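Elongation factor G (Thermus thermophilus, PDB 2DY1) binds GTP together with magnesium and probably works as a translation elongation GTPase, using GTP hydrolysis during protein synthesis on the ribosome. Local coordinates at residues V133-L136 / D137-G140; L163-G167 / K168-L172; A104-A107 / E108-V111. All coordinates share one frame; numbering follows the deposited sequence.

Contact 1 of 3, residues V133-L136 / D137-G140. With GTP (guanosine-5'-triphosphate), chain C.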
ATOM      1  N   VAL A 133      17.038   2.158  17.859  1.00  8.35           N
ATOM      2  CA  VAL A 133      16.509   3.379  18.463  1.00  8.68           C
ATOM      3  C   VAL A 133      17.352   4.563  18.053  1.00  8.64           C
ATOM      4  O   VAL A 133      18.561   4.631  18.328  1.00  9.34           O
ATOM      5  CB  VAL A 133      16.499   3.259  19.994  1.00 10.26           C
ATOM      6  CG1 VAL A 133      16.014   4.588  20.602  1.00 12.47           C
ATOM      7  CG2 VAL A 133      15.592   2.102  20.410  1.00 11.24           C
ATOM      8  N   THR A 134      16.684   5.493  17.378  1.00  9.90           N
ATOM      9  CA  THR A 134      17.308   6.711  16.867  1.00  9.45           C
ATOM     10  C   THR A 134      16.881   7.940  17.657  1.00 10.33           C
ATOM     11  O   THR A 134      16.020   7.865  18.519  1.00 12.15           O
ATOM     12  CB  THR A 134      16.853   6.961  15.437  1.00 11.22           C
ATOM     13  OG1 THR A 134      15.417   7.086  15.436  1.00 13.44           O
ATOM     14  CG2 THR A 134      17.282   5.792  14.529  1.00 12.32           C
ATOM     15  N   LYS A 135      17.505   9.071  17.328  1.00 13.90           N
ATOM     16  CA  LYS A 135      17.157  10.363  17.923  1.00 16.08           C
ATOM     17  C   LYS A 135      17.221  10.504  19.444  1.00 15.30           C
ATOM     18  O   LYS A 135      16.580  11.399  20.013  1.00 17.38           O
ATOM     19  CB  LYS A 135      15.754  10.772  17.437  1.00 16.50           C
ATOM     20  CG  LYS A 135      15.647  10.884  15.920  1.00 13.77           C
ATOM     21  CD  LYS A 135      14.291  11.494  15.502  1.00 16.28           C
ATOM     22  CE  LYS A 135      14.251  11.841  14.012  1.00 28.99           C
ATOM     23  NZ  LYS A 135      13.017  12.623  13.623  1.00 19.27           N
ATOM     24  N   LEU A 136      17.977   9.642  20.122  1.00 11.49           N
ATOM     25  CA  LEU A 136      18.054   9.790  21.572  1.00 12.05           C
ATOM     26  C   LEU A 136      18.717  11.137  21.927  1.00 14.33           C
ATOM     27  O   LEU A 136      18.520  11.646  23.038  1.00 17.95           O
ATOM     28  CB  LEU A 136      18.832   8.625  22.198  1.00 11.78           C
ATOM     29  CG  LEU A 136      18.858   8.584  23.735  1.00  9.66           C
ATOM     30  CD1 LEU A 136      17.441   8.396  24.261  1.00 12.26           C
ATOM     31  CD2 LEU A 136      19.763   7.455  24.225  1.00 10.98           C
ATOM     32  N   ASP A 137      19.457  11.726  20.993  1.00 15.65           N
ATOM     33  CA  ASP A 137      20.130  13.004  21.258  1.00 18.13           C
ATOM     34  C   ASP A 137      19.128  14.124  21.466  1.00 22.79           C
ATOM     35  O   ASP A 137      19.478  15.194  21.986  1.00 21.95           O
ATOM     36  CB  ASP A 137      21.091  13.375  20.124  1.00 18.33           C
ATOM     37  CG  ASP A 137      20.397  13.463  18.770  1.00 25.83           C
ATOM     38  OD1 ASP A 137      19.767  12.454  18.364  1.00 18.50           O
ATOM     39  OD2 ASP A 137      20.492  14.532  18.117  1.00 22.53           O
ATOM     40  N   LYS A 138      17.882  13.890  21.070  1.00 18.81           N
ATOM     41  CA  LYS A 138      16.863  14.905  21.252  1.00 26.51           C
ATOM     42  C   LYS A 138      16.324  14.944  22.694  1.00 30.37           C
ATOM     43  O   LYS A 138      15.522  15.816  23.026  1.00 33.31           O
ATOM     44  CB  LYS A 138      15.758  14.725  20.205  1.00 23.27           C
ATOM     45  CG  LYS A 138      16.327  14.830  18.787  1.00 28.35           C
ATOM     46  CD  LYS A 138      15.273  14.789  17.689  1.00 38.01           C
ATOM     47  CE  LYS A 138      14.596  16.138  17.498  1.00 43.16           C
ATOM     48  NZ  LYS A 138      13.613  16.085  16.375  1.00 45.52           N
ATOM     49  N   GLY A 139      16.759  14.008  23.550  1.00 26.63           N
ATOM     50  CA  GLY A 139      16.366  14.046  24.963  1.00 29.16           C
ATOM     51  C   GLY A 139      15.471  13.039  25.687  1.00 31.51           C
ATOM     52  O   GLY A 139      15.175  13.222  26.880  1.00 34.57           O
ATOM     53  N   GLY A 140      15.070  11.975  25.004  1.00 24.02           N
ATOM     54  CA  GLY A 140      14.179  10.979  25.584  1.00 20.85           C
ATOM     55  C   GLY A 140      14.671  10.063  26.691  1.00 15.36           C
ATOM     56  O   GLY A 140      15.817  10.127  27.110  1.00 20.91           O
TER
HETATM   57  PG  GTP C 700      10.900   8.754   5.974  1.00 10.86           P
HETATM   58  O1G GTP C 700      10.064  10.061   5.555  1.00 13.18           O
HETATM   59  O2G GTP C 700      11.742   8.240   4.709  1.00 10.80           O
HETATM   60  O3G GTP C 700      10.054   7.689   6.557  1.00 14.90           O
HETATM   61  O3B GTP C 700      11.944   9.353   7.045  1.00  9.77           O
HETATM   62  PB  GTP C 700      13.275   8.607   7.544  1.00 11.27           P
HETATM   63  O1B GTP C 700      12.896   7.571   8.533  1.00 11.91           O
HETATM   64  O2B GTP C 700      14.077   8.180   6.373  1.00  8.00           O
HETATM   65  O3A GTP C 700      13.994   9.767   8.388  1.00 13.85           O
HETATM   66  PA  GTP C 700      15.111  10.752   7.792  1.00 14.91           P
HETATM   67  O1A GTP C 700      16.399  10.028   7.715  1.00 14.79           O
HETATM   68  O2A GTP C 700      14.580  11.391   6.566  1.00 15.16           O
HETATM   69  O5' GTP C 700      15.253  11.858   8.950  1.00 13.65           O
HETATM   70  C5' GTP C 700      14.205  12.815   9.113  1.00 14.65           C
HETATM   71  C4' GTP C 700      14.690  13.972   9.984  1.00 19.65           C
HETATM   72  O4' GTP C 700      15.215  13.386  11.187  1.00 15.10           O
HETATM   73  C3' GTP C 700      15.860  14.685   9.301  1.00 20.18           C
HETATM   74  O3' GTP C 700      15.856  16.062   9.685  1.00 24.77           O
HETATM   75  C2' GTP C 700      17.077  13.974   9.892  1.00 19.94           C
HETATM   76  O2' GTP C 700      18.191  14.872   9.902  1.00 21.94           O
HETATM   77  C1' GTP C 700      16.581  13.805  11.327  1.00 11.76           C
HETATM   78  N9  GTP C 700      17.329  12.774  12.081  1.00 14.53           N
HETATM   79  C8  GTP C 700      17.523  11.512  11.701  1.00 13.98           C
HETATM   80  N7  GTP C 700      18.118  10.836  12.683  1.00 14.05           N
HETATM   81  C5  GTP C 700      18.311  11.674  13.697  1.00 13.10           C
HETATM   82  C6  GTP C 700      18.877  11.538  14.960  1.00 18.90           C
HETATM   83  O6  GTP C 700      19.291  10.455  15.371  1.00 16.27           O
HETATM   84  N1  GTP C 700      18.938  12.665  15.791  1.00 16.72           N
HETATM   85  C2  GTP C 700      18.430  13.891  15.344  1.00 20.68           C
HETATM   86  N2  GTP C 700      18.483  14.963  16.130  1.00 19.77           N
HETATM   87  N3  GTP C 700      17.887  13.982  14.120  1.00 17.96           N
HETATM   88  C4  GTP C 700      17.820  12.916  13.309  1.00 16.38           C
HETATM   89  O   HOH W   1      14.877  11.353  22.682  1.00 21.82           O
HETATM   90  O   HOH W   2      14.677  15.218  13.920  1.00 35.70           O

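Contact 2 of 3, residues L163-G167 / K168-L172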
ATOM      1  N   LEU A 163      25.360   5.561  26.752  1.00 12.00           N
ATOM      2  CA  LEU A 163      26.442   6.098  27.569  1.00 11.73           C
ATOM      3  C   LEU A 163      26.244   7.603  27.618  1.00 13.04           C
ATOM      4  O   LEU A 163      26.162   8.262  26.586  1.00 13.22           O
ATOM      5  CB  LEU A 163      27.815   5.779  26.969  1.00 10.10           C
ATOM      6  CG  LEU A 163      28.986   6.351  27.766  1.00 12.33           C
ATOM      7  CD1 LEU A 163      29.044   5.624  29.113  1.00 14.02           C
ATOM      8  CD2 LEU A 163      30.302   6.142  27.008  1.00 14.63           C
ATOM      9  N   TYR A 164      26.124   8.150  28.826  1.00 13.93           N
ATOM     10  CA  TYR A 164      25.955   9.588  28.994  1.00 13.18           C
ATOM     11  C   TYR A 164      27.148  10.207  29.697  1.00 14.12           C
ATOM     12  O   TYR A 164      27.832   9.551  30.487  1.00 17.87           O
ATOM     13  CB  TYR A 164      24.737   9.902  29.863  1.00 15.53           C
ATOM     14  CG  TYR A 164      23.404   9.644  29.211  1.00 13.17           C
ATOM     15  CD1 TYR A 164      22.833  10.589  28.354  1.00 18.00           C
ATOM     16  CD2 TYR A 164      22.708   8.466  29.451  1.00 18.60           C
ATOM     17  CE1 TYR A 164      21.588  10.355  27.754  1.00 23.46           C
ATOM     18  CE2 TYR A 164      21.475   8.232  28.867  1.00 18.38           C
ATOM     19  CZ  TYR A 164      20.917   9.170  28.025  1.00 18.21           C
ATOM     20  OH  TYR A 164      19.667   8.941  27.467  1.00 20.11           O
ATOM     21  N   GLU A 165      27.381  11.480  29.405  1.00 18.15           N
ATOM     22  CA  GLU A 165      28.429  12.251  30.070  1.00 19.11           C
ATOM     23  C   GLU A 165      27.746  13.568  30.398  1.00 23.21           C
ATOM     24  O   GLU A 165      27.349  14.321  29.509  1.00 22.42           O
ATOM     25  CB  GLU A 165      29.646  12.458  29.156  1.00 19.71           C
ATOM     26  CG  GLU A 165      30.500  11.215  29.026  1.00 18.34           C
ATOM     27  CD  GLU A 165      31.643  11.374  28.037  1.00 17.75           C
ATOM     28  OE1 GLU A 165      31.743  12.460  27.430  1.00 21.07           O
ATOM     29  OE2 GLU A 165      32.422  10.406  27.872  1.00 23.51           O
ATOM     30  N   GLY A 166      27.557  13.817  31.690  1.00 28.64           N
ATOM     31  CA  GLY A 166      26.911  15.047  32.109  1.00 34.55           C
ATOM     32  C   GLY A 166      25.590  15.316  31.411  1.00 35.83           C
ATOM     33  O   GLY A 166      25.325  16.443  30.982  1.00 35.66           O
ATOM     34  N   GLY A 167      24.760  14.285  31.285  1.00 32.14           N
ATOM     35  CA  GLY A 167      23.466  14.458  30.643  1.00 32.36           C
ATOM     36  C   GLY A 167      23.446  14.395  29.124  1.00 31.50           C
ATOM     37  O   GLY A 167      22.374  14.376  28.525  1.00 33.92           O
ATOM     38  N   LYS A 168      24.620  14.353  28.499  1.00 22.49           N
ATOM     39  CA  LYS A 168      24.706  14.301  27.049  1.00 23.41           C
ATOM     40  C   LYS A 168      24.949  12.872  26.566  1.00 15.17           C
ATOM     41  O   LYS A 168      25.837  12.184  27.080  1.00 13.64           O
ATOM     42  CB  LYS A 168      25.851  15.193  26.580  1.00 23.29           C
ATOM     43  CG  LYS A 168      26.102  15.174  25.078  1.00 25.24           C
ATOM     44  CD  LYS A 168      27.305  16.029  24.739  1.00 35.52           C
ATOM     45  CE  LYS A 168      27.599  16.043  23.252  1.00 42.81           C
ATOM     46  NZ  LYS A 168      28.886  16.746  22.979  1.00 48.82           N
ATOM     47  N   TRP A 169      24.165  12.430  25.586  1.00 17.68           N
ATOM     48  CA  TRP A 169      24.339  11.076  25.035  1.00 13.53           C
ATOM     49  C   TRP A 169      25.580  11.099  24.151  1.00 15.32           C
ATOM     50  O   TRP A 169      25.635  11.853  23.177  1.00 15.01           O
ATOM     51  CB  TRP A 169      23.123  10.691  24.206  1.00 14.11           C
ATOM     52  CG  TRP A 169      23.288   9.380  23.496  1.00 11.14           C
ATOM     53  CD1 TRP A 169      23.757   8.205  24.033  1.00 15.36           C
ATOM     54  CD2 TRP A 169      22.944   9.097  22.141  1.00 14.42           C
ATOM     55  NE1 TRP A 169      23.719   7.206  23.089  1.00 14.35           N
ATOM     56  CE2 TRP A 169      23.224   7.725  21.919  1.00 12.30           C
ATOM     57  CE3 TRP A 169      22.427   9.867  21.087  1.00 15.28           C
ATOM     58  CZ2 TRP A 169      23.000   7.104  20.690  1.00 14.18           C
ATOM     59  CZ3 TRP A 169      22.208   9.247  19.856  1.00 16.05           C
ATOM     60  CH2 TRP A 169      22.496   7.876  19.674  1.00 13.59           C
ATOM     61  N   VAL A 170      26.565  10.275  24.485  1.00 12.01           N
ATOM     62  CA  VAL A 170      27.828  10.231  23.750  1.00 10.44           C
ATOM     63  C   VAL A 170      28.234   8.861  23.252  1.00 12.29           C
ATOM     64  O   VAL A 170      29.222   8.743  22.531  1.00 14.59           O
ATOM     65  CB  VAL A 170      29.017  10.749  24.612  1.00 12.76           C
ATOM     66  CG1 VAL A 170      28.746  12.179  25.053  1.00 19.51           C
ATOM     67  CG2 VAL A 170      29.232   9.839  25.843  1.00 13.91           C
ATOM     68  N   GLY A 171      27.490   7.825  23.620  1.00 11.91           N
ATOM     69  CA  GLY A 171      27.911   6.510  23.189  1.00 13.11           C
ATOM     70  C   GLY A 171      27.041   5.350  23.602  1.00  9.83           C
ATOM     71  O   GLY A 171      25.858   5.499  23.912  1.00 12.79           O
ATOM     72  N   LEU A 172      27.677   4.180  23.624  1.00 10.68           N
ATOM     73  CA  LEU A 172      26.997   2.934  23.910  1.00 12.03           C
ATOM     74  C   LEU A 172      27.658   2.104  24.981  1.00  9.75           C
ATOM     75  O   LEU A 172      28.882   2.116  25.130  1.00 14.53           O
ATOM     76  CB  LEU A 172      26.996   2.041  22.652  1.00 15.99           C
ATOM     77  CG  LEU A 172      26.461   2.561  21.325  1.00 22.54           C
ATOM     78  CD1 LEU A 172      26.521   1.451  20.285  1.00 24.67           C
ATOM     79  CD2 LEU A 172      25.028   3.029  21.531  1.00 23.66           C
TER

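Contact 3 of 3, residues A104-A107 / E108-V111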
ATOM      1  N   ALA A 104      13.293   1.012  12.689  1.00  9.04           N
ATOM      2  CA  ALA A 104      13.766   2.230  13.343  1.00  9.46           C
ATOM      3  C   ALA A 104      12.648   2.779  14.205  1.00  9.32           C
ATOM      4  O   ALA A 104      11.484   2.828  13.788  1.00 11.02           O
ATOM      5  CB  ALA A 104      14.154   3.287  12.305  1.00  8.68           C
ATOM      6  N   VAL A 105      13.015   3.174  15.421  1.00 10.57           N
ATOM      7  CA  VAL A 105      12.063   3.739  16.373  1.00 12.18           C
ATOM      8  C   VAL A 105      12.707   4.984  16.983  1.00 11.46           C
ATOM      9  O   VAL A 105      13.784   4.915  17.571  1.00 11.19           O
ATOM     10  CB  VAL A 105      11.747   2.722  17.517  1.00 14.89           C
ATOM     11  CG1 VAL A 105      10.902   3.392  18.631  1.00 13.91           C
ATOM     12  CG2 VAL A 105      11.015   1.527  16.946  1.00 13.66           C
ATOM     13  N   SER A 106      12.046   6.131  16.842  1.00 13.43           N
ATOM     14  CA  SER A 106      12.562   7.371  17.425  1.00 13.33           C
ATOM     15  C   SER A 106      12.383   7.328  18.949  1.00 11.67           C
ATOM     16  O   SER A 106      11.304   6.990  19.436  1.00 14.19           O
ATOM     17  CB  SER A 106      11.781   8.566  16.854  1.00 19.35           C
ATOM     18  OG  SER A 106      11.928   9.696  17.692  1.00 20.83           O
ATOM     19  N   ALA A 107      13.433   7.665  19.692  1.00 14.11           N
ATOM     20  CA  ALA A 107      13.360   7.647  21.145  1.00 15.95           C
ATOM     21  C   ALA A 107      12.358   8.681  21.647  1.00 17.83           C
ATOM     22  O   ALA A 107      11.847   8.561  22.753  1.00 21.47           O
ATOM     23  CB  ALA A 107      14.733   7.914  21.749  1.00 15.15           C
ATOM     24  N   GLU A 108      12.070   9.680  20.827  1.00 18.06           N
ATOM     25  CA  GLU A 108      11.114  10.723  21.204  1.00 27.93           C
ATOM     26  C   GLU A 108       9.680  10.228  21.163  1.00 29.60           C
ATOM     27  O   GLU A 108       8.870  10.531  22.034  1.00 33.58           O
ATOM     28  CB  GLU A 108      11.114  11.883  20.219  1.00 30.50           C
ATOM     29  CG  GLU A 108      12.341  12.671  20.006  1.00 43.19           C
ATOM     30  CD  GLU A 108      11.973  14.125  19.802  1.00 52.68           C
ATOM     31  OE1 GLU A 108      12.114  14.907  20.765  1.00 53.05           O
ATOM     32  OE2 GLU A 108      11.514  14.476  18.691  1.00 60.45           O
ATOM     33  N   ALA A 109       9.365   9.502  20.101  1.00 23.73           N
ATOM     34  CA  ALA A 109       8.008   9.034  19.880  1.00 21.33           C
ATOM     35  C   ALA A 109       7.645   7.619  20.266  1.00 25.85           C
ATOM     36  O   ALA A 109       6.475   7.335  20.516  1.00 26.02           O
ATOM     37  CB  ALA A 109       7.643   9.268  18.417  1.00 28.26           C
ATOM     38  N   GLY A 110       8.616   6.716  20.293  1.00 17.52           N
ATOM     39  CA  GLY A 110       8.302   5.342  20.636  1.00 18.83           C
ATOM     40  C   GLY A 110       7.620   4.669  19.458  1.00 20.00           C
ATOM     41  O   GLY A 110       7.730   5.141  18.322  1.00 17.67           O
ATOM     42  N   VAL A 111       6.927   3.569  19.716  1.00 18.61           N
ATOM     43  CA  VAL A 111       6.215   2.855  18.660  1.00 18.89           C
ATOM     44  C   VAL A 111       5.042   3.703  18.160  1.00 20.93           C
ATOM     45  O   VAL A 111       4.178   4.111  18.941  1.00 20.19           O
ATOM     46  CB  VAL A 111       5.696   1.495  19.179  1.00 23.81           C
ATOM     47  CG1 VAL A 111       4.875   0.787  18.099  1.00 20.97           C
ATOM     48  CG2 VAL A 111       6.874   0.638  19.611  1.00 25.84           C
TER
HETATM   49  O   HOH W   3       9.206   5.900  15.908  1.00 13.07           O
HETATM   50  O   HOH W   4      10.588  11.822  16.825  1.00 32.53           O

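Contact 1 of 3, residues V133-L136 / D137-G140
Lys138 N donates to Lys135 O at 3.0 Å in a tight turn that makes up the guanine-recognition motif of P-loop GTPases, here Thr134-Lys135-Leu136-Asp137 in the place of NKxD. A second bond of the same 3-10 turn runs from Gly139 N to Leu136 O. The Lys135 side chain is laid out along the base from CB to NZ. CB packs beside Lys138 CD at 4.1 Å, since the two lysines run side by side in the same direction. CG, set anti to the carbonyl carbon (chi1 -59°), lands over the flat face of the guanine, 3.4 Å from GTP C6. Extended beyond CG, the chain runs along that face until CE lies against the ribose O4'. NZ makes only a weak bond to O4'; its stronger partner is the carbonyl of Gly19. A water accepts from both Lys135 NZ and Lys138 NZ, and these two like charges stand 4.5 Å apart. With the chain cut back to an alanine, this face of the base would probably lose its cover and the Gly19 carbonyl its ammonium partner. The polar edge of the base is read separately: Lys135 N gives a hydrogen bond to O6, and the Asp137 carboxylate takes two, one to each oxygen. GTP N1 points almost straight at Asp137 OD1 (2.7 Å, 170°), while GTP N2 meets Asp137 OD2 at 2.9 Å.

Contact 2 of 3, residues L163-G167 / K168-L172
Leu163 meets both Val170 and Gly171 at a classic beta bulge in the hairpin of strands 156-165 and 168-174. Leu163 O collects two amides: Val170 N comes in nearly in line with the carbonyl at 2.9 Å, and Gly171 N makes a longer, more bent bond of 3.3 Å. Leu163 N returns a straight bond to Gly171 O (2.9 Å). The leucine CB then sits against the backbone of Gly171, where a side chain would run tightly into Leu163 CD2. Val170 spends its CG2 methyl on several neighbours at once. With CG1 anti to the carbonyl carbon (chi1 -59°), CG2 falls between the backbone N and that carbon. Val170 CG2 lies 4.0 Å from Leu163 CG and 3.6 Å from Glu165 CD. Lys168 closes the hairpin through a type I' turn over Gly166 and Gly167, pairing with Glu165 by two backbone bonds. Lys168 CB rests on Glu165 O at 3.4 Å, while the extended chain leads the ammonium away; the Glu165 carboxylate instead forms a salt bridge with Arg182. That arginine belongs to strand 179-184, the next beyond 168-174 in the sheet, and Val170 and Leu172 make backbone hydrogen bonds to Tyr183 and Tyr181 of that strand. Tyr164 and Trp169 occupy the face opposite Leu163, Glu165 and Lys168, the indole packing on Leu252 of strand 248-252 and on Ser254 beside the GTP pocket.

Contact 3 of 3, residues A104-A107 / E108-V111
The end of strand 100-106, a parallel strand of the P-loop GTPase core, turns into the loop before helix 113-124 through an ST turn built on Ser106. The serine OG, anti to its own amide nitrogen (chi1 161°), swings forward along the chain and accepts the amide of Glu108, with Ser106 OG and Glu108 N 3.1 Å apart. The same residue also uses its carbonyl: Gly110 N donates to Ser106 O at 2.8 Å, and Ala109 N adds a weak bond. Three successive amides are thus gathered on one serine, which fixes the direction of the loop as it leaves the sheet. Gly110 adopts a positive phi of 75°, a conformation easily reached without a side chain. Just upstream, Val105 turns toward the loop and lays its CG1 methyl on the Gly110 backbone, 3.6 Å from Gly110 C. Glu108 stays at the surface, its carboxylate making a weak, long ion pair with Lys138 of the guanine-binding turn. A water shared with this carboxylate, though weakly, sits 2.7 Å from Ser106 OG. Another water bridges the two ends of the loop, accepting from Ser106 N and donating to Gly110 O at 2.9 Å.

All three contacts lie in the GTP-binding domain and reach one mixed sheet, with contact 3 first along the chain, then contact 1, then contact 2. Contacts 1 and 3 are close, centres about 8 Å apart, because strands 129-134 and 100-106 are neighbours: Thr134 N and O probably bond to Val105 O and Ala107 N. Contact 2 is farther along the sheet, beyond strand 248-252, its centre about 11 Å from that of contact 1 and 18 Å from that of contact 3. It still touches contact 1, where Trp169 packs on Leu136 and Asp137 and Tyr164 on Leu136. The guanine-binding turn is therefore flanked by the ST turn and the hairpin.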